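Local structure of RIM-binding protein, isoform F (Drosophila melanogaster, 4Z8A) at residues D22-S27 against D31-E36; F56-L61 against R65-S70. The protein probably binds partner proteins at the synaptic active zone, its SH3 domain taking up a peptide from the calcium channel Cacophony. All blocks are in the same frame, centred on the assembly; numbering follows the deposited sequence.

Contact 1. Residues D22-S27 against D31-E36; sequences DPQELS and DAEQVE
Pro23, Ser27, Ala32 and Glu36 join two single-turn helices, 23-26 and 32-35, side against side within the long RT loop of this SH3 domain. The polar link is Ser27 OG donating to Glu36 OE1 at 2.9 Å, on the syn side of the carboxylate and 21° out of its plane. Ser27 reaches it because OG lies opposite its own backbone N (chi1 -175°), just where the chain leaves the first helical turn. The small methyl of Ala32 lets the turns close up: its CB sits 3.3 Å from Ser27 OG and 4.1 Å from Pro23 CB. Beside it the Pro23 ring slides past the extended Glu36 chain, with CG 3.8 Å from Glu36 CB. On the solvent side Glu33, bent at chi2 (63°), crosses Gln24 at about a right angle, with OE2 3.4 Å from Gln24 CG. Asp22 caps the first turn, its OD1 accepting from Gln24 N at 3.2 Å. Glu36 suits its place because a carboxylate can serve several donors: Tyr21 and Asn29 also bond to it, and it salt-bridges a basic peptide side chain. Replacing Glu36 by an alanine would probably leave Ser27, Tyr21 and Asn29 without their shared carboxylate and the peptide's basic group one mate short. Pro23 packs on Cys38, Leu26 leans on Tyr21 and Phe72, and a backbone link between Val35 and Leu67 ties the second turn to strand 64-69.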
loop_
_atom_site.group_PDB
_atom_site.type_symbol
_atom_site.label_atom_id
_atom_site.label_comp_id
_atom_site.label_asym_id
_atom_site.label_seq_id
_atom_site.Cartn_x
_atom_site.Cartn_y
_atom_site.Cartn_z
ATOM N N ASP A 22 -4.632 3.830 -9.849
ATOM C CA ASP A 22 -4.707 5.281 -9.983
ATOM C C ASP A 22 -5.797 5.762 -9.038
ATOM O O ASP A 22 -6.970 5.458 -9.233
ATOM C CB ASP A 22 -5.006 5.665 -11.431
ATOM C CG ASP A 22 -4.987 7.172 -11.659
ATOM O OD1 ASP A 22 -4.935 7.935 -10.670
ATOM O OD2 ASP A 22 -5.021 7.587 -12.832
ATOM N N PRO A 23 -5.411 6.488 -7.993
ATOM C CA PRO A 23 -6.366 6.906 -6.966
ATOM C C PRO A 23 -7.554 7.643 -7.570
ATOM O O PRO A 23 -8.649 7.499 -7.052
ATOM C CB PRO A 23 -5.539 7.830 -6.064
ATOM C CG PRO A 23 -4.111 7.411 -6.303
ATOM C CD PRO A 23 -4.032 6.922 -7.698
ATOM N N GLN A 24 -7.364 8.401 -8.651
ATOM C CA GLN A 24 -8.480 9.138 -9.266
ATOM C C GLN A 24 -9.502 8.211 -9.890
ATOM O O GLN A 24 -10.678 8.559 -10.035
ATOM C CB GLN A 24 -7.979 10.103 -10.336
ATOM C CG GLN A 24 -7.260 11.281 -9.791
ATOM C CD GLN A 24 -7.165 12.421 -10.787
ATOM O OE1 GLN A 24 -8.170 12.867 -11.344
ATOM N NE2 GLN A 24 -5.949 12.901 -11.012
ATOM N N GLU A 25 -9.060 7.023 -10.277
ATOM C CA GLU A 25 -9.970 6.058 -10.896
ATOM C C GLU A 25 -10.581 5.079 -9.904
ATOM O O GLU A 25 -11.671 4.553 -10.129
ATOM C CB GLU A 25 -9.249 5.250 -11.967
ATOM C CG GLU A 25 -8.865 6.038 -13.176
ATOM C CD GLU A 25 -7.927 5.285 -14.089
ATOM O OE1 GLU A 25 -7.798 4.046 -13.928
ATOM O OE2 GLU A 25 -7.322 5.938 -14.970
ATOM N N LEU A 26 -9.862 4.795 -8.825
ATOM C CA LEU A 26 -10.222 3.673 -7.985
ATOM C C LEU A 26 -10.388 3.961 -6.497
ATOM O O LEU A 26 -10.974 3.157 -5.777
ATOM C CB LEU A 26 -9.159 2.576 -8.159
ATOM C CG LEU A 26 -9.105 1.960 -9.556
ATOM C CD1 LEU A 26 -8.052 0.857 -9.615
ATOM C CD2 LEU A 26 -10.458 1.391 -9.939
ATOM N N SER A 27 -9.865 5.083 -6.010
ATOM C CA SER A 27 -9.925 5.324 -4.567
ATOM C C SER A 27 -11.281 5.841 -4.102
ATOM O O SER A 27 -11.867 6.705 -4.760
ATOM C CB SER A 27 -8.855 6.332 -4.139
ATOM O OG SER A 27 -8.858 6.447 -2.727
ATOM N N ASP A 31 -9.538 12.428 0.226
ATOM C CA ASP A 31 -8.222 13.074 0.149
ATOM C C ASP A 31 -7.249 12.245 -0.693
ATOM O O ASP A 31 -6.038 12.387 -0.577
ATOM C CB ASP A 31 -7.637 13.293 1.552
ATOM C CG ASP A 31 -7.583 12.020 2.389
ATOM O OD1 ASP A 31 -7.951 10.944 1.878
ATOM O OD2 ASP A 31 -7.168 12.108 3.574
ATOM N N ALA A 32 -7.791 11.392 -1.557
ATOM C CA ALA A 32 -6.965 10.427 -2.276
ATOM C C ALA A 32 -5.880 11.071 -3.119
ATOM O O ALA A 32 -4.728 10.622 -3.132
ATOM C CB ALA A 32 -7.844 9.554 -3.160
ATOM N N GLU A 33 -6.244 12.107 -3.860
ATOM C CA GLU A 33 -5.311 12.671 -4.830
ATOM C C GLU A 33 -4.123 13.312 -4.117
ATOM O O GLU A 33 -2.998 13.294 -4.623
ATOM C CB GLU A 33 -6.021 13.677 -5.730
ATOM C CG GLU A 33 -6.954 13.034 -6.771
ATOM C CD GLU A 33 -8.103 12.264 -6.150
ATOM O OE1 GLU A 33 -8.786 12.822 -5.261
ATOM O OE2 GLU A 33 -8.307 11.083 -6.528
ATOM N N GLN A 34 -4.369 13.861 -2.931
ATOM C CA GLN A 34 -3.306 14.437 -2.126
ATOM C C GLN A 34 -2.376 13.400 -1.495
ATOM O O GLN A 34 -1.163 13.614 -1.423
ATOM C CB GLN A 34 -3.896 15.309 -1.013
ATOM C CG GLN A 34 -4.452 16.633 -1.510
ATOM C CD GLN A 34 -5.914 16.579 -1.860
ATOM O OE1 GLN A 34 -6.519 15.493 -1.974
ATOM N NE2 GLN A 34 -6.503 17.755 -2.071
ATOM N N VAL A 35 -2.920 12.285 -1.017
ATOM C CA VAL A 35 -2.117 11.478 -0.111
ATOM C C VAL A 35 -1.767 10.067 -0.590
ATOM O O VAL A 35 -0.916 9.431 0.031
ATOM C CB VAL A 35 -2.797 11.362 1.288
ATOM C CG1 VAL A 35 -3.148 12.772 1.865
ATOM C CG2 VAL A 35 -4.012 10.470 1.227
ATOM N N GLU A 36 -2.377 9.614 -1.689
ATOM C CA GLU A 36 -2.147 8.247 -2.197
ATOM C C GLU A 36 -1.205 8.225 -3.405
ATOM O O GLU A 36 -1.096 9.192 -4.161
ATOM C CB GLU A 36 -3.488 7.568 -2.538
ATOM C CG GLU A 36 -4.367 7.417 -1.315
ATOM C CD GLU A 36 -5.728 6.786 -1.599
ATOM O OE1 GLU A 36 -5.934 6.274 -2.710
ATOM O OE2 GLU A 36 -6.585 6.857 -0.699
#

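Contact 2. Residues F56-L61 against R65-S70; sequences FYMGEL and RGLVPS
Tyr57 and Val68 exchange two backbone hydrogen bonds, Tyr57 N to Val68 O and Val68 N to Tyr57 O, both 2.9 Å. Gly59 and Gly66 repeat the pattern, with Gly59 N to Gly66 O and Gly66 N to Gly59 O again at 2.9 Å, although the first donor stands 36° above the carbonyl plane. Glycine fits both positions: a side chain on Gly59 would press on Val68 CG1, and Gly66 has phi near 180°, seldom adopted by a residue with a CB. Leu67 CA adds a CA-H...O contact to Tyr57 O at 3.2 Å. The two strands form the antiparallel hairpin closed by the distal loop of the SH3 fold, and Phe56 stands where most SH3 domains carry the binding-site tryptophan. Its CE2 meets Pro69 CB at 3.8 Å, and the peptide reaches both, a basic side chain making a cation-pi contact with Phe56 and an apolar one packing on Pro69. Further along this face Met58, bent at chi2 and chi3, brings its methyl CE across Leu67, 3.7 Å from CD2. Beyond it Glu60 CG lies over the centre of the Arg65 guanidinium, 3.8 Å from CZ, while the Glu60 carboxylate turns to Gly63 N. On the other face Val68 CG2 packs on Tyr57 CB at 3.8 Å, at the ring's edge, and Tyr57 CE2 lies 3.4 Å from Ser70 CB, whose hydroxyl bonds to Gly55 O.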
loop_
_atom_site.group_PDB
_atom_site.type_symbol
_atom_site.label_atom_id
_atom_site.label_comp_id
_atom_site.label_asym_id
_atom_site.label_seq_id
_atom_site.Cartn_x
_atom_site.Cartn_y
_atom_site.Cartn_z
ATOM N N PHE A 56 -3.734 1.002 4.760
ATOM C CA PHE A 56 -2.762 1.579 3.829
ATOM C C PHE A 56 -1.337 1.534 4.366
ATOM O O PHE A 56 -1.119 1.690 5.569
ATOM C CB PHE A 56 -3.128 3.045 3.503
ATOM C CG PHE A 56 -4.337 3.168 2.607
ATOM C CD1 PHE A 56 -5.606 3.040 3.129
ATOM C CD2 PHE A 56 -4.192 3.349 1.242
ATOM C CE1 PHE A 56 -6.713 3.108 2.306
ATOM C CE2 PHE A 56 -5.287 3.449 0.415
ATOM C CZ PHE A 56 -6.559 3.298 0.952
ATOM N N TYR A 57 -0.374 1.324 3.471
ATOM C CA TYR A 57 1.044 1.437 3.843
ATOM C C TYR A 57 1.571 2.787 3.419
ATOM O O TYR A 57 1.163 3.282 2.385
ATOM C CB TYR A 57 1.901 0.392 3.153
ATOM C CG TYR A 57 1.604 -1.051 3.533
ATOM C CD1 TYR A 57 1.944 -1.539 4.781
ATOM C CD2 TYR A 57 1.035 -1.924 2.619
ATOM C CE1 TYR A 57 1.699 -2.870 5.125
ATOM C CE2 TYR A 57 0.781 -3.244 2.959
ATOM C CZ TYR A 57 1.107 -3.702 4.214
ATOM O OH TYR A 57 0.872 -5.025 4.548
ATOM N N MET A 58 2.536 3.329 4.155
ATOM C CA MET A 58 3.328 4.446 3.613
ATOM C C MET A 58 4.378 3.883 2.662
ATOM O O MET A 58 5.189 3.076 3.075
ATOM C CB MET A 58 4.012 5.236 4.715
ATOM C CG MET A 58 4.976 6.312 4.162
ATOM S SD MET A 58 4.156 7.558 3.121
ATOM C CE MET A 58 2.912 8.205 4.244
ATOM N N GLY A 59 4.351 4.295 1.396
ATOM C CA GLY A 59 5.245 3.734 0.403
ATOM C C GLY A 59 6.046 4.775 -0.361
ATOM O O GLY A 59 5.723 5.959 -0.354
ATOM N N GLU A 60 7.088 4.302 -1.032
ATOM C CA GLU A 60 7.896 5.129 -1.936
ATOM C C GLU A 60 7.985 4.453 -3.277
ATOM O O GLU A 60 8.109 3.219 -3.345
ATOM C CB GLU A 60 9.303 5.336 -1.384
ATOM C CG GLU A 60 10.160 6.315 -2.194
ATOM C CD GLU A 60 10.878 5.695 -3.383
ATOM O OE1 GLU A 60 10.936 4.438 -3.495
ATOM O OE2 GLU A 60 11.404 6.479 -4.207
ATOM N N LEU A 61 7.936 5.243 -4.340
ATOM C CA LEU A 61 8.096 4.693 -5.684
ATOM C C LEU A 61 8.595 5.776 -6.623
ATOM O O LEU A 61 7.951 6.804 -6.792
ATOM C CB LEU A 61 6.775 4.094 -6.196
ATOM C CG LEU A 61 6.744 3.689 -7.674
ATOM C CD1 LEU A 61 7.759 2.571 -7.988
ATOM C CD2 LEU A 61 5.320 3.250 -8.104
ATOM N N ARG A 65 6.450 9.686 -2.579
ATOM C CA ARG A 65 5.976 8.967 -1.399
ATOM C C ARG A 65 4.479 9.170 -1.191
ATOM O O ARG A 65 3.953 10.242 -1.469
ATOM C CB ARG A 65 6.748 9.416 -0.161
ATOM C CG ARG A 65 8.207 9.072 -0.267
ATOM C CD ARG A 65 9.039 9.629 0.851
ATOM N NE ARG A 65 10.448 9.512 0.488
ATOM C CZ ARG A 65 11.221 8.476 0.803
ATOM N NH1 ARG A 65 10.732 7.459 1.506
ATOM N NH2 ARG A 65 12.486 8.461 0.416
ATOM N N GLY A 66 3.787 8.136 -0.728
ATOM C CA GLY A 66 2.369 8.271 -0.443
ATOM C C GLY A 66 1.784 6.970 0.032
ATOM O O GLY A 66 2.443 5.928 -0.025
ATOM N N LEU A 67 0.520 7.020 0.447
ATOM C CA LEU A 67 -0.157 5.842 0.946
ATOM C C LEU A 67 -0.569 4.920 -0.206
ATOM O O LEU A 67 -1.015 5.373 -1.259
ATOM C CB LEU A 67 -1.386 6.251 1.769
ATOM C CG LEU A 67 -1.099 7.072 3.032
ATOM C CD1 LEU A 67 -2.406 7.528 3.678
ATOM C CD2 LEU A 67 -0.262 6.295 4.035
ATOM N N VAL A 68 -0.423 3.618 0.027
ATOM C CA VAL A 68 -0.795 2.597 -0.956
ATOM C C VAL A 68 -1.727 1.554 -0.325
ATOM O O VAL A 68 -1.543 1.154 0.823
ATOM C CB VAL A 68 0.458 1.910 -1.542
ATOM C CG1 VAL A 68 1.352 2.929 -2.205
ATOM C CG2 VAL A 68 1.224 1.201 -0.465
ATOM N N PRO A 69 -2.761 1.138 -1.066
ATOM C CA PRO A 69 -3.719 0.154 -0.538
ATOM C C PRO A 69 -3.114 -1.252 -0.448
ATOM O O PRO A 69 -2.665 -1.790 -1.451
ATOM C CB PRO A 69 -4.862 0.177 -1.567
ATOM C CG PRO A 69 -4.232 0.572 -2.837
ATOM C CD PRO A 69 -3.051 1.511 -2.463
ATOM N N SER A 70 -3.112 -1.826 0.748
ATOM C CA SER A 70 -2.455 -3.112 0.974
ATOM C C SER A 70 -3.018 -4.212 0.081
ATOM O O SER A 70 -2.307 -5.143 -0.282
ATOM C CB SER A 70 -2.587 -3.507 2.442
ATOM O OG SER A 70 -3.962 -3.599 2.820
#

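Contact 1 and contact 2, their centres about 11 Å apart, meet along one side of the peptide-binding surface. Segment 31-36 runs along the outer edge of the hairpin, at strand 64-69, where Val35 O lies 2.8 Å from Leu67 N, a probable hydrogen bond, and Glu36 CB packs 3.5 Å from Leu67 O. Glu36 OE2 also approaches Phe56 CE2 to 3.8 Å, which sets a carboxylate next to an aromatic ring. The bound peptide draws on both: contact 1 supplies the acidic groups, Asp31 too pairing with a basic side chain of the peptide, and contact 2 the aromatic one, consistent with the acidic specificity pocket that SH3 domains form between RT loop and binding-site aromatic residue.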